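Local coordinates for metallo-beta-lactamase family protein (Staphylococcus aureus, PDB 3R2U) that is probably a hydrolase or related enzyme of the metallo-beta-lactamase superfamily, binds iron, and carries a rhodanese-like domain, its exact substrate not being established, at residues S235-G238 against Y239-T243; K197-F200 against K201-S205; A351-T354 against L355-G359; P267-F270 against A271-K275; I63-A66 against D67-L71. One frame throughout, in Å; residues are numbered along the deposited sequence.

Interaction 1 of 5, residues S235-G238 against Y239-T243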
loop_
_atom_site.group_PDB
_atom_site.type_symbol
_atom_site.label_atom_id
_atom_site.label_comp_id
_atom_site.label_asym_id
_atom_site.label_seq_id
_atom_site.Cartn_x
_atom_site.Cartn_y
_atom_site.Cartn_z
ATOM N N SER A 235 3.448 -32.117 -3.497
ATOM C CA SER A 235 3.468 -33.441 -2.919
ATOM C C SER A 235 4.665 -34.181 -3.460
ATOM O O SER A 235 5.607 -33.553 -3.936
ATOM C CB SER A 235 2.173 -34.169 -3.225
ATOM O OG SER A 235 2.106 -35.353 -2.477
ATOM N N THR A 236 4.661 -35.507 -3.333
ATOM C CA THR A 236 5.720 -36.348 -3.866
ATOM C C THR A 236 5.047 -37.521 -4.524
ATOM O O THR A 236 3.937 -37.888 -4.162
ATOM C CB THR A 236 6.648 -36.901 -2.760
ATOM O OG1 THR A 236 5.938 -37.886 -1.995
ATOM C CG2 THR A 236 7.120 -35.790 -1.868
ATOM N N LEU A 237 5.741 -38.147 -5.458
ATOM C CA LEU A 237 5.185 -39.274 -6.177
ATOM C C LEU A 237 4.864 -40.438 -5.253
ATOM O O LEU A 237 3.793 -41.039 -5.347
ATOM C CB LEU A 237 6.135 -39.709 -7.307
ATOM C CG LEU A 237 5.694 -40.909 -8.172
ATOM C CD1 LEU A 237 4.285 -40.724 -8.749
ATOM C CD2 LEU A 237 6.710 -41.182 -9.296
ATOM N N GLY A 238 5.786 -40.740 -4.339
ATOM C CA GLY A 238 5.591 -41.834 -3.408
ATOM C C GLY A 238 4.411 -41.581 -2.493
ATOM O O GLY A 238 3.714 -42.513 -2.120
ATOM N N TYR A 239 4.187 -40.315 -2.125
ATOM C CA TYR A 239 3.070 -39.991 -1.239
ATOM C C TYR A 239 1.764 -40.127 -2.013
ATOM O O TYR A 239 0.783 -40.634 -1.481
ATOM C CB TYR A 239 3.195 -38.597 -0.590
ATOM C CG TYR A 239 2.129 -38.361 0.479
ATOM C CD1 TYR A 239 2.276 -38.883 1.762
ATOM C CD2 TYR A 239 0.980 -37.635 0.205
ATOM C CE1 TYR A 239 1.303 -38.697 2.739
ATOM C CE2 TYR A 239 -0.013 -37.443 1.189
ATOM C CZ TYR A 239 0.160 -37.974 2.449
ATOM O OH TYR A 239 -0.797 -37.789 3.435
ATOM N N GLU A 240 1.759 -39.683 -3.267
ATOM C CA GLU A 240 0.573 -39.817 -4.085
ATOM C C GLU A 240 0.262 -41.293 -4.352
ATOM O O GLU A 240 -0.893 -41.683 -4.377
ATOM C CB GLU A 240 0.703 -39.022 -5.381
ATOM C CG GLU A 240 0.765 -37.520 -5.149
ATOM C CD GLU A 240 -0.453 -36.988 -4.415
ATOM O OE1 GLU A 240 -1.573 -37.153 -4.944
ATOM O OE2 GLU A 240 -0.282 -36.395 -3.315
ATOM N N LYS A 241 1.289 -42.128 -4.513
ATOM C CA LYS A 241 1.044 -43.552 -4.710
ATOM C C LYS A 241 0.325 -44.159 -3.502
ATOM O O LYS A 241 -0.492 -45.061 -3.656
ATOM C CB LYS A 241 2.337 -44.313 -4.993
ATOM C CG LYS A 241 2.946 -44.008 -6.364
ATOM C CD LYS A 241 4.167 -44.891 -6.626
ATOM C CE LYS A 241 4.689 -44.777 -8.050
ATOM N NZ LYS A 241 5.964 -45.525 -8.209
ATOM N N GLN A 242 0.604 -43.650 -2.305
ATOM C CA GLN A 242 -0.048 -44.140 -1.097
ATOM C C GLN A 242 -1.454 -43.596 -0.875
ATOM O O GLN A 242 -2.293 -44.283 -0.315
ATOM C CB GLN A 242 0.753 -43.723 0.152
ATOM C CG GLN A 242 2.140 -44.300 0.255
ATOM C CD GLN A 242 2.145 -45.763 0.595
ATOM O OE1 GLN A 242 1.307 -46.239 1.363
ATOM N NE2 GLN A 242 3.117 -46.489 0.047
ATOM N N THR A 243 -1.709 -42.356 -1.279
ATOM C CA THR A 243 -2.962 -41.691 -0.910
ATOM C C THR A 243 -3.892 -41.227 -2.047
ATOM O O THR A 243 -5.060 -40.965 -1.804
ATOM C CB THR A 243 -2.642 -40.442 -0.047
ATOM O OG1 THR A 243 -1.833 -39.534 -0.807
ATOM C CG2 THR A 243 -1.896 -40.838 1.249
HETATM O O HOH W 1 4.805 -44.996 -2.058
#

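Interaction 2 of 5, residues K197-F200 against K201-S205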
loop_
_atom_site.group_PDB
_atom_site.type_symbol
_atom_site.label_atom_id
_atom_site.label_comp_id
_atom_site.label_asym_id
_atom_site.label_seq_id
_atom_site.Cartn_x
_atom_site.Cartn_y
_atom_site.Cartn_z
ATOM N N LYS A 197 -8.865 -43.009 -21.039
ATOM C CA LYS A 197 -7.878 -44.041 -21.380
ATOM C C LYS A 197 -6.479 -43.470 -21.482
ATOM O O LYS A 197 -5.536 -44.085 -21.004
ATOM C CB LYS A 197 -8.242 -44.760 -22.662
ATOM C CG LYS A 197 -9.380 -45.735 -22.493
ATOM C CD LYS A 197 -9.755 -46.376 -23.827
ATOM C CE LYS A 197 -10.791 -47.491 -23.662
ATOM N NZ LYS A 197 -12.101 -47.002 -23.133
ATOM N N GLN A 198 -6.345 -42.297 -22.104
ATOM C CA GLN A 198 -5.054 -41.615 -22.188
ATOM C C GLN A 198 -4.514 -41.321 -20.775
ATOM O O GLN A 198 -3.329 -41.534 -20.489
ATOM C CB GLN A 198 -5.162 -40.314 -23.003
ATOM C CG GLN A 198 -5.337 -40.527 -24.529
ATOM C CD GLN A 198 -5.321 -39.212 -25.319
ATOM O OE1 GLN A 198 -5.974 -38.229 -24.953
ATOM N NE2 GLN A 198 -4.574 -39.197 -26.403
ATOM N N MET A 199 -5.402 -40.861 -19.897
ATOM C CA MET A 199 -5.046 -40.557 -18.520
ATOM C C MET A 199 -4.542 -41.791 -17.787
ATOM O O MET A 199 -3.546 -41.721 -17.074
ATOM C CB MET A 199 -6.245 -39.976 -17.771
ATOM C CG MET A 199 -5.944 -39.629 -16.319
ATOM S SD MET A 199 -4.612 -38.434 -16.133
ATOM C CE MET A 199 -5.536 -36.905 -16.308
ATOM N N PHE A 200 -5.233 -42.911 -17.949
ATOM C CA PHE A 200 -4.822 -44.163 -17.316
ATOM C C PHE A 200 -3.416 -44.552 -17.781
ATOM O O PHE A 200 -2.583 -44.927 -16.979
ATOM C CB PHE A 200 -5.830 -45.252 -17.639
ATOM C CG PHE A 200 -5.504 -46.604 -17.054
ATOM C CD1 PHE A 200 -5.709 -46.861 -15.708
ATOM C CD2 PHE A 200 -5.062 -47.635 -17.870
ATOM C CE1 PHE A 200 -5.450 -48.119 -15.172
ATOM C CE2 PHE A 200 -4.786 -48.912 -17.334
ATOM C CZ PHE A 200 -4.988 -49.149 -15.995
ATOM N N LYS A 201 -3.153 -44.436 -19.079
ATOM C CA LYS A 201 -1.829 -44.739 -19.615
ATOM C C LYS A 201 -0.798 -43.726 -19.144
ATOM O O LYS A 201 0.345 -44.086 -18.914
ATOM C CB LYS A 201 -1.825 -44.785 -21.146
ATOM C CG LYS A 201 -2.650 -45.905 -21.763
ATOM C CD LYS A 201 -2.422 -45.966 -23.293
ATOM C CE LYS A 201 -3.217 -47.076 -23.985
ATOM N NZ LYS A 201 -2.709 -48.441 -23.621
ATOM N N SER A 202 -1.177 -42.452 -19.022
ATOM C CA SER A 202 -0.220 -41.445 -18.549
ATOM C C SER A 202 0.163 -41.723 -17.108
ATOM O O SER A 202 1.328 -41.591 -16.733
ATOM C CB SER A 202 -0.764 -40.034 -18.708
ATOM O OG SER A 202 -0.951 -39.718 -20.079
ATOM N N ILE A 203 -0.813 -42.122 -16.292
ATOM C CA ILE A 203 -0.537 -42.446 -14.903
ATOM C C ILE A 203 0.415 -43.651 -14.838
ATOM O O ILE A 203 1.390 -43.643 -14.074
ATOM C CB ILE A 203 -1.843 -42.722 -14.090
ATOM C CG1 ILE A 203 -2.647 -41.446 -13.880
ATOM C CG2 ILE A 203 -1.513 -43.313 -12.724
ATOM C CD1 ILE A 203 -1.943 -40.384 -12.959
ATOM N N GLU A 204 0.124 -44.656 -15.661
ATOM C CA GLU A 204 0.922 -45.875 -15.764
ATOM C C GLU A 204 2.389 -45.541 -16.035
ATOM O O GLU A 204 3.275 -46.031 -15.352
ATOM C CB GLU A 204 0.359 -46.768 -16.893
ATOM C CG GLU A 204 1.028 -48.136 -17.046
ATOM C CD GLU A 204 0.382 -49.005 -18.132
ATOM O OE1 GLU A 204 0.434 -50.245 -18.002
ATOM O OE2 GLU A 204 -0.189 -48.460 -19.107
ATOM N N SER A 205 2.627 -44.692 -17.029
ATOM C CA SER A 205 3.987 -44.295 -17.412
ATOM C C SER A 205 4.704 -43.495 -16.294
ATOM O O SER A 205 5.866 -43.733 -16.004
ATOM C CB SER A 205 3.981 -43.505 -18.727
ATOM O OG SER A 205 3.330 -42.255 -18.561
#

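Interaction 3 of 5, residues A351-T354 against L355-G359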
loop_
_atom_site.group_PDB
_atom_site.type_symbol
_atom_site.label_atom_id
_atom_site.label_comp_id
_atom_site.label_asym_id
_atom_site.label_seq_id
_atom_site.Cartn_x
_atom_site.Cartn_y
_atom_site.Cartn_z
ATOM N N ALA A 351 -11.310 -6.029 -8.198
ATOM C CA ALA A 351 -12.143 -6.975 -8.951
ATOM C C ALA A 351 -11.828 -6.908 -10.431
ATOM O O ALA A 351 -11.822 -7.930 -11.103
ATOM C CB ALA A 351 -13.640 -6.739 -8.716
ATOM N N THR A 352 -11.607 -5.694 -10.935
ATOM C CA THR A 352 -11.287 -5.474 -12.348
ATOM C C THR A 352 -10.021 -6.234 -12.731
ATOM O O THR A 352 -9.976 -6.925 -13.744
ATOM C CB THR A 352 -11.110 -3.956 -12.629
ATOM O OG1 THR A 352 -12.373 -3.281 -12.451
ATOM C CG2 THR A 352 -10.604 -3.711 -14.027
ATOM N N HIS A 353 -8.998 -6.117 -11.901
ATOM C CA HIS A 353 -7.735 -6.830 -12.126
ATOM C C HIS A 353 -7.949 -8.360 -12.115
ATOM O O HIS A 353 -7.460 -9.067 -12.992
ATOM C CB HIS A 353 -6.697 -6.402 -11.084
ATOM C CG HIS A 353 -5.450 -7.206 -11.134
ATOM N ND1 HIS A 353 -4.469 -6.983 -12.069
ATOM C CD2 HIS A 353 -5.054 -8.283 -10.416
ATOM C CE1 HIS A 353 -3.500 -7.867 -11.899
ATOM N NE2 HIS A 353 -3.832 -8.670 -10.906
ATOM N N THR A 354 -8.695 -8.869 -11.134
ATOM C CA THR A 354 -8.978 -10.304 -11.066
ATOM C C THR A 354 -9.684 -10.782 -12.341
ATOM O O THR A 354 -9.342 -11.822 -12.883
ATOM C CB THR A 354 -9.745 -10.667 -9.779
ATOM O OG1 THR A 354 -8.949 -10.288 -8.653
ATOM C CG2 THR A 354 -10.021 -12.180 -9.685
ATOM N N LEU A 355 -10.629 -9.999 -12.855
ATOM C CA LEU A 355 -11.314 -10.366 -14.095
ATOM C C LEU A 355 -10.365 -10.425 -15.288
ATOM O O LEU A 355 -10.548 -11.256 -16.191
ATOM C CB LEU A 355 -12.497 -9.451 -14.362
ATOM C CG LEU A 355 -13.659 -9.697 -13.382
ATOM C CD1 LEU A 355 -14.764 -8.642 -13.561
ATOM C CD2 LEU A 355 -14.237 -11.107 -13.544
ATOM N N GLN A 356 -9.355 -9.555 -15.304
ATOM C CA GLN A 356 -8.374 -9.610 -16.376
ATOM C C GLN A 356 -7.595 -10.936 -16.294
ATOM O O GLN A 356 -7.079 -11.426 -17.300
ATOM C CB GLN A 356 -7.412 -8.436 -16.339
ATOM C CG GLN A 356 -8.080 -7.074 -16.484
ATOM C CD GLN A 356 -7.071 -5.983 -16.754
ATOM O OE1 GLN A 356 -6.639 -5.296 -15.847
ATOM N NE2 GLN A 356 -6.651 -5.866 -17.993
ATOM N N LEU A 357 -7.513 -11.517 -15.106
ATOM C CA LEU A 357 -6.828 -12.784 -14.967
ATOM C C LEU A 357 -7.619 -13.936 -15.614
ATOM O O LEU A 357 -7.065 -15.002 -15.866
ATOM C CB LEU A 357 -6.446 -13.071 -13.518
ATOM C CG LEU A 357 -5.525 -12.007 -12.907
ATOM C CD1 LEU A 357 -5.030 -12.464 -11.555
ATOM C CD2 LEU A 357 -4.337 -11.649 -13.826
ATOM N N ILE A 358 -8.903 -13.725 -15.883
ATOM C CA ILE A 358 -9.677 -14.704 -16.665
ATOM C C ILE A 358 -9.988 -14.134 -18.051
ATOM O O ILE A 358 -10.944 -14.525 -18.716
ATOM C CB ILE A 358 -10.941 -15.260 -15.940
ATOM C CG1 ILE A 358 -11.926 -14.160 -15.568
ATOM C CG2 ILE A 358 -10.541 -16.025 -14.697
ATOM C CD1 ILE A 358 -13.302 -14.723 -15.185
ATOM N N GLY A 359 -9.146 -13.210 -18.502
ATOM C CA GLY A 359 -9.246 -12.676 -19.857
ATOM C C GLY A 359 -10.382 -11.745 -20.198
ATOM O O GLY A 359 -10.806 -11.672 -21.379
HETATM O O HOH W 2 -4.787 -4.924 -13.733
#

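Interaction 4 of 5, residues P267-F270 against A271-K275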
loop_
_atom_site.group_PDB
_atom_site.type_symbol
_atom_site.label_atom_id
_atom_site.label_comp_id
_atom_site.label_asym_id
_atom_site.label_seq_id
_atom_site.Cartn_x
_atom_site.Cartn_y
_atom_site.Cartn_z
ATOM N N PRO A 267 -18.212 -24.252 -14.811
ATOM C CA PRO A 267 -18.816 -22.935 -15.012
ATOM C C PRO A 267 -18.659 -22.491 -16.465
ATOM O O PRO A 267 -17.739 -22.952 -17.190
ATOM C CB PRO A 267 -18.042 -22.022 -14.057
ATOM C CG PRO A 267 -16.807 -22.795 -13.677
ATOM C CD PRO A 267 -17.078 -24.233 -13.871
ATOM N N HIS A 268 -19.533 -21.588 -16.883
ATOM C CA HIS A 268 -19.559 -21.153 -18.273
ATOM C C HIS A 268 -18.285 -20.521 -18.800
ATOM O O HIS A 268 -17.987 -20.678 -19.964
ATOM C CB HIS A 268 -20.759 -20.220 -18.538
ATOM C CG HIS A 268 -22.076 -20.830 -18.184
ATOM N ND1 HIS A 268 -22.481 -22.052 -18.674
ATOM C CD2 HIS A 268 -23.083 -20.387 -17.396
ATOM C CE1 HIS A 268 -23.677 -22.345 -18.189
ATOM N NE2 HIS A 268 -24.063 -21.349 -17.411
ATOM N N HIS A 269 -17.508 -19.834 -17.980
ATOM C CA HIS A 269 -16.307 -19.197 -18.533
ATOM C C HIS A 269 -15.238 -20.195 -19.018
ATOM O O HIS A 269 -14.383 -19.824 -19.827
ATOM C CB HIS A 269 -15.691 -18.161 -17.573
ATOM C CG HIS A 269 -15.017 -18.752 -16.377
ATOM N ND1 HIS A 269 -15.684 -19.529 -15.454
ATOM C CD2 HIS A 269 -13.748 -18.623 -15.919
ATOM C CE1 HIS A 269 -14.846 -19.874 -14.490
ATOM N NE2 HIS A 269 -13.663 -19.333 -14.745
ATOM N N PHE A 270 -15.275 -21.437 -18.540
ATOM C CA PHE A 270 -14.270 -22.429 -18.975
ATOM C C PHE A 270 -14.191 -22.546 -20.504
ATOM O O PHE A 270 -13.097 -22.490 -21.071
ATOM C CB PHE A 270 -14.504 -23.799 -18.324
ATOM C CG PHE A 270 -13.940 -23.930 -16.912
ATOM C CD1 PHE A 270 -13.862 -22.835 -16.053
ATOM C CD2 PHE A 270 -13.551 -25.175 -16.428
ATOM C CE1 PHE A 270 -13.362 -22.973 -14.749
ATOM C CE2 PHE A 270 -13.055 -25.326 -15.128
ATOM C CZ PHE A 270 -12.969 -24.220 -14.288
ATOM N N ALA A 271 -15.342 -22.664 -21.165
ATOM C CA ALA A 271 -15.362 -22.804 -22.615
ATOM C C ALA A 271 -14.710 -21.607 -23.292
ATOM O O ALA A 271 -13.994 -21.748 -24.285
ATOM C CB ALA A 271 -16.785 -22.983 -23.118
ATOM N N GLN A 272 -14.924 -20.428 -22.740
ATOM C CA GLN A 272 -14.376 -19.207 -23.335
ATOM C C GLN A 272 -12.887 -19.127 -23.124
ATOM O O GLN A 272 -12.174 -18.641 -23.986
ATOM C CB GLN A 272 -15.052 -17.973 -22.721
ATOM C CG GLN A 272 -14.590 -16.598 -23.280
ATOM C CD GLN A 272 -15.054 -16.355 -24.708
ATOM O OE1 GLN A 272 -15.875 -17.095 -25.246
ATOM N NE2 GLN A 272 -14.528 -15.319 -25.323
ATOM N N MET A 273 -12.412 -19.587 -21.960
ATOM C CA MET A 273 -10.980 -19.521 -21.634
ATOM C C MET A 273 -10.164 -20.368 -22.568
ATOM O O MET A 273 -9.058 -19.998 -22.951
ATOM C CB MET A 273 -10.713 -20.020 -20.204
ATOM C CG MET A 273 -11.319 -19.202 -19.130
ATOM S SD MET A 273 -10.271 -17.881 -18.541
ATOM C CE MET A 273 -9.703 -17.111 -20.019
ATOM N N LYS A 274 -10.703 -21.523 -22.906
ATOM C CA LYS A 274 -10.032 -22.460 -23.785
ATOM C C LYS A 274 -9.784 -21.822 -25.165
ATOM O O LYS A 274 -8.743 -22.030 -25.793
ATOM C CB LYS A 274 -10.907 -23.699 -23.942
ATOM C CG LYS A 274 -10.174 -24.962 -24.279
ATOM C CD LYS A 274 -9.787 -25.713 -22.996
ATOM C CE LYS A 274 -9.250 -27.102 -23.293
ATOM N NZ LYS A 274 -7.804 -27.147 -23.608
ATOM N N LYS A 275 -10.775 -21.076 -25.641
ATOM C CA LYS A 275 -10.679 -20.384 -26.940
ATOM C C LYS A 275 -9.691 -19.234 -26.857
ATOM O O LYS A 275 -8.873 -19.058 -27.737
ATOM C CB LYS A 275 -12.051 -19.834 -27.326
ATOM C CG LYS A 275 -13.151 -20.888 -27.400
ATOM C CD LYS A 275 -14.504 -20.261 -26.994
ATOM C CE LYS A 275 -15.366 -19.793 -28.135
ATOM N NZ LYS A 275 -16.193 -20.949 -28.611
HETATM O O HOH W 3 -17.653 -23.975 -19.580
#

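Interaction 5 of 5, residues I63-A66 against D67-L71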
loop_
_atom_site.group_PDB
_atom_site.type_symbol
_atom_site.label_atom_id
_atom_site.label_comp_id
_atom_site.label_asym_id
_atom_site.label_seq_id
_atom_site.Cartn_x
_atom_site.Cartn_y
_atom_site.Cartn_z
ATOM N N ILE A 63 8.451 -10.911 -12.416
ATOM C CA ILE A 63 9.481 -9.914 -12.697
ATOM C C ILE A 63 10.142 -9.378 -11.414
ATOM O O ILE A 63 11.369 -9.323 -11.338
ATOM C CB ILE A 63 8.907 -8.735 -13.533
ATOM C CG1 ILE A 63 8.577 -9.212 -14.950
ATOM C CG2 ILE A 63 9.887 -7.565 -13.568
ATOM C CD1 ILE A 63 7.785 -8.211 -15.787
ATOM N N ARG A 64 9.324 -9.017 -10.423
ATOM C CA ARG A 64 9.821 -8.493 -9.149
ATOM C C ARG A 64 10.719 -9.509 -8.442
ATOM O O ARG A 64 11.813 -9.171 -8.004
ATOM C CB ARG A 64 8.659 -8.053 -8.234
ATOM C CG ARG A 64 8.073 -6.703 -8.634
ATOM C CD ARG A 64 6.867 -6.248 -7.778
ATOM N NE ARG A 64 5.567 -6.624 -8.358
ATOM C CZ ARG A 64 4.709 -7.533 -7.875
ATOM N NH1 ARG A 64 3.561 -7.758 -8.523
ATOM N NH2 ARG A 64 4.966 -8.199 -6.754
ATOM N N VAL A 65 10.255 -10.749 -8.356
ATOM C CA VAL A 65 11.027 -11.823 -7.732
ATOM C C VAL A 65 12.326 -12.076 -8.521
ATOM O O VAL A 65 13.387 -12.182 -7.934
ATOM C CB VAL A 65 10.218 -13.125 -7.587
ATOM C CG1 VAL A 65 11.114 -14.287 -7.205
ATOM C CG2 VAL A 65 9.091 -12.927 -6.557
ATOM N N ALA A 66 12.250 -12.153 -9.841
ATOM C CA ALA A 66 13.476 -12.322 -10.658
ATOM C C ALA A 66 14.478 -11.192 -10.363
ATOM O O ALA A 66 15.668 -11.432 -10.161
ATOM C CB ALA A 66 13.131 -12.365 -12.162
ATOM N N ASP A 67 13.999 -9.959 -10.347
ATOM C CA ASP A 67 14.867 -8.823 -10.039
ATOM C C ASP A 67 15.563 -8.981 -8.692
ATOM O O ASP A 67 16.737 -8.759 -8.608
ATOM C CB ASP A 67 14.103 -7.496 -10.036
ATOM C CG ASP A 67 13.825 -6.968 -11.431
ATOM O OD1 ASP A 67 14.239 -7.636 -12.405
ATOM O OD2 ASP A 67 13.191 -5.873 -11.539
ATOM N N GLU A 68 14.813 -9.365 -7.665
ATOM C CA GLU A 68 15.363 -9.545 -6.314
ATOM C C GLU A 68 16.454 -10.609 -6.275
ATOM O O GLU A 68 17.402 -10.490 -5.530
ATOM C CB GLU A 68 14.253 -9.955 -5.328
ATOM C CG GLU A 68 13.195 -8.894 -5.053
ATOM C CD GLU A 68 11.981 -9.426 -4.249
ATOM O OE1 GLU A 68 11.890 -10.654 -4.007
ATOM O OE2 GLU A 68 11.109 -8.605 -3.872
ATOM N N GLU A 69 16.305 -11.638 -7.095
ATOM C CA GLU A 69 17.238 -12.759 -7.127
ATOM C C GLU A 69 18.362 -12.628 -8.140
ATOM O O GLU A 69 19.175 -13.512 -8.214
ATOM C CB GLU A 69 16.467 -14.043 -7.433
ATOM C CG GLU A 69 15.399 -14.363 -6.399
ATOM C CD GLU A 69 16.003 -14.621 -5.030
ATOM O OE1 GLU A 69 17.111 -15.185 -4.986
ATOM O OE2 GLU A 69 15.379 -14.247 -4.014
ATOM N N GLY A 70 18.403 -11.544 -8.914
ATOM C CA GLY A 70 19.437 -11.362 -9.929
ATOM C C GLY A 70 19.228 -12.224 -11.176
ATOM O O GLY A 70 20.165 -12.505 -11.925
ATOM N N LEU A 71 17.997 -12.636 -11.411
ATOM C CA LEU A 71 17.681 -13.485 -12.547
ATOM C C LEU A 71 17.046 -12.668 -13.658
ATOM O O LEU A 71 16.486 -11.596 -13.418
ATOM C CB LEU A 71 16.699 -14.565 -12.114
ATOM C CG LEU A 71 17.152 -15.505 -11.000
ATOM C CD1 LEU A 71 15.951 -16.237 -10.406
ATOM C CD2 LEU A 71 18.218 -16.454 -11.494
HETATM O O HOH W 4 12.895 -9.259 -13.877
#

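Interaction 1 of 5, residues S235-G238 against Y239-T243
Ser235 and Glu240 meet where strand 235-236 runs straight into helix 237-243. Glu240 can be followed from CB outward. Glu240 CB lies 3.6 Å from Thr236 O, and CG packs closer to the same oxygen, at 3.3 Å. The chain then bends at chi2 (-58°) and folds back toward the strand. OE2 accepts a hydrogen bond from Ser235 OG at 2.7 Å, met on the anti side of the carboxylate and 16° out of its plane. OE1 is taken by Asn244 and by the backbone N of Gly174.

Thr236 is the N-cap. Its OG1 accepts from Tyr239 N at 3.0 Å, and it also bonds to Tyr212 O of the second subunit. Thr236 O receives Glu240 N, the first regular turn. One turn on, Lys241 lies obliquely over Leu237, with CE 4.0 Å from Leu237 CG, and its NZ goes on to a salt bridge with Asp211. Thr243 OG1 donates to Tyr239 O from above the carbonyl plane.

A buried carboxylate with both oxygens engaged is consistent with a charged Glu240, probably stabilised by the hydroxyl, amide and backbone N-H donors around it. The cap hydroxyl serves the helix start and the subunit interface at once.

Interaction 2 of 5, residues K197-F200 against K201-S205
Met199 and Ile203 sit one turn apart on helix 191-206, within the metallo-beta-lactamase superfamily part of the chain. Four successive i to i+4 backbone bonds cross this piece of alpha-helix. Lys201 N gives to Lys197 O, and Ser202 N to Gln198 O at 2.8 Å. Ile203 N reaches Met199 O at 2.9 Å, and Glu204 N reaches Phe200 O. The N-H...O angles run from 149° for Ser202 N to Gln198 O up to 164° for Lys201 N to Lys197 O, so each of these carbonyls has a well-aligned amide partner.

The serine hydroxyls are also engaged. Ser202 OG is hydrogen-bonded to Pro141 O, a partner off the helix. Ser205 OG instead turns back along its own helix and donates to Ser202 O at 2.8 Å. Lys197 NZ finds its charge partner in Glu193, one turn earlier.

Apolar groups take the buried side. Met199 and Ile203 both lean on Phe170, and Met199 also touches Phe255 of helix 252-260. Phe200 meets the ring of Phe255 edge-to-face. Its own CG stands anti to the backbone N (chi1 179°), which directs the ring off the helix toward that neighbour. Met199 SD lies 4.2 Å from Ile203 CG1, while the same CG1 is 3.3 Å from Met199 O.

Interaction 3 of 5, residues A351-T354 against L355-G359
His353 and Leu357 meet where helix 345-356 closes, in the beta-alpha-beta unit of strands 339-342 and 363-367. A Schellman motif ends the helix. Gly359, at positive phi, is its C-prime residue, with Gly359 N bonded to Gln356 O and Tyr360 N to Leu355 O.

The tight part is the last turn of backbone. Leu355 N bonds to Ala351 O at 3.0 Å. Leu357 N is shared between His353 O, at 3.2 Å, and Thr354 O, at 2.9 Å. The second of these, an i to i+3 contact, is met from well above its carbonyl plane. Leu357 CB presses to 3.2 Å from Thr354 O. Leu355 packs on Phe325 and Ile363, and Thr354 OG1 is bonded to Tyr321 OH, so this side is buried.

The looser part is the partly exposed His353. A chi1 of 173° swings its imidazole toward the next turn, where it lies obliquely across Leu357, with His353 NE2 4.0 Å from Leu357 CD1. A water at the ring edge joins His353 to Gln356. It donates to Gln356 OE1, while Gln356 NE2 is held by Gln285 O and Asp361. The same water lies in the plane of the imidazole, 2.7 Å from His353 ND1.

Interaction 4 of 5, residues P267-F270 against A271-K275
The first turn of helix 269-279 carries this contact, with His269 lying obliquely against Met273. His269 CD2 is 4.1 Å from Met273 CG. That CG comes closer still to the backbone, 3.2 Å from His269 O. The imidazole reaches its place because CG lies between the backbone N and the carbonyl carbon (chi1 72°), the crowded position. This brings one face of the ring against Phe270, whose CD1 stands 3.5 Å above the imidazole plane, offset toward the rim. His269 NE2 in turn lies at the edge of the Phe270 ring, in its plane. Pro267 covers one face of the phenyl ring, with CD 4.0 Å above the plane and over its centre.

The segment is a helix start. Met273 N donates to His269 O at 2.9 Å, and Lys274 N to Phe270 O at 3.2 Å. Ahead of them, Phe270 N bonds to Pro267 O. A water links the same oxygen to Ala271 N, where a direct i to i+4 bond would fall; it donates to Pro267 O at 2.6 Å.

Outside the segments, the His268 ring meets Trp331 edge-to-face, and Tyr335 packs against His269 and Gln272. The side chain of Lys274 runs to about 7 Å from the bound iron ion. Its NZ is hydrogen-bonded to Ile81 O, next in sequence to the iron ligand His80, and has a long, weak ion pair with Asp180.

Interaction 5 of 5, residues I63-A66 against D67-L71
Ala66 and Leu71 touch at the end of helix 60-69, the helix of a beta-alpha-beta unit between strands 49-53 and 72-77. The closing is a Schellman motif with Gly70 at positive phi. Leu71 N turns back to Ala66 O at 2.9 Å, and Gly70 N bonds to Asp67 O at 3.3 Å. As an extra, Glu69 N makes a weak bond to Ala66 O, so that oxygen is gripped from two residues. Beside this, Ala66 CB lies 4.2 Å from Leu71 CB.

Before the end, the helix is regular. Asp67 N bonds to Ile63 O at 2.9 Å, Glu68 N to Arg64 O, and Glu69 N to Val65 O. The side chain of Glu69 starts back along the helix. Glu69 CG is beside its own backbone N (chi1 -60°), which sets it 3.3 Å from Val65 O.

The next shell places these groups. Val65, Glu69 and Leu71 pack on Phe26 of strand 25-32, while Ile63 and Ala66 rest on Ile73 of strand 72-77. Asp67 OD2 is bonded to Tyr366 OH of the third subunit, and Ile63 packs on that tyrosine too. This side of the helix is therefore part of a subunit interface. The other oxygen of Asp67 is served by a water that donates to both acceptors: it lies 2.6 Å from Asp67 OD1 and 3.0 Å from Ile63 O.

How the interactions relate
All five are local contacts on helices, but they differ in place. Interactions 1 and 3 are buried, while interactions 2, 4 and 5 are only partly so. Interaction 1 starts a helix with a side-chain cap, and interaction 4 has a water bridging the backbone at its start. Interactions 3 and 5 both end beta-alpha-beta helices with a Schellman glycine. Interaction 2 lies wholly inside a helix and is regular. Only interactions 3 and 4 touch: Ile358 CD1 lies 4.0 Å from His269 CD2. Interactions 1 and 2 come within about 7 Å at their nearest atoms. Interactions 1 and 5 each meet other subunits, though their centres are 32 Å apart. Interaction 4 lies nearest the iron.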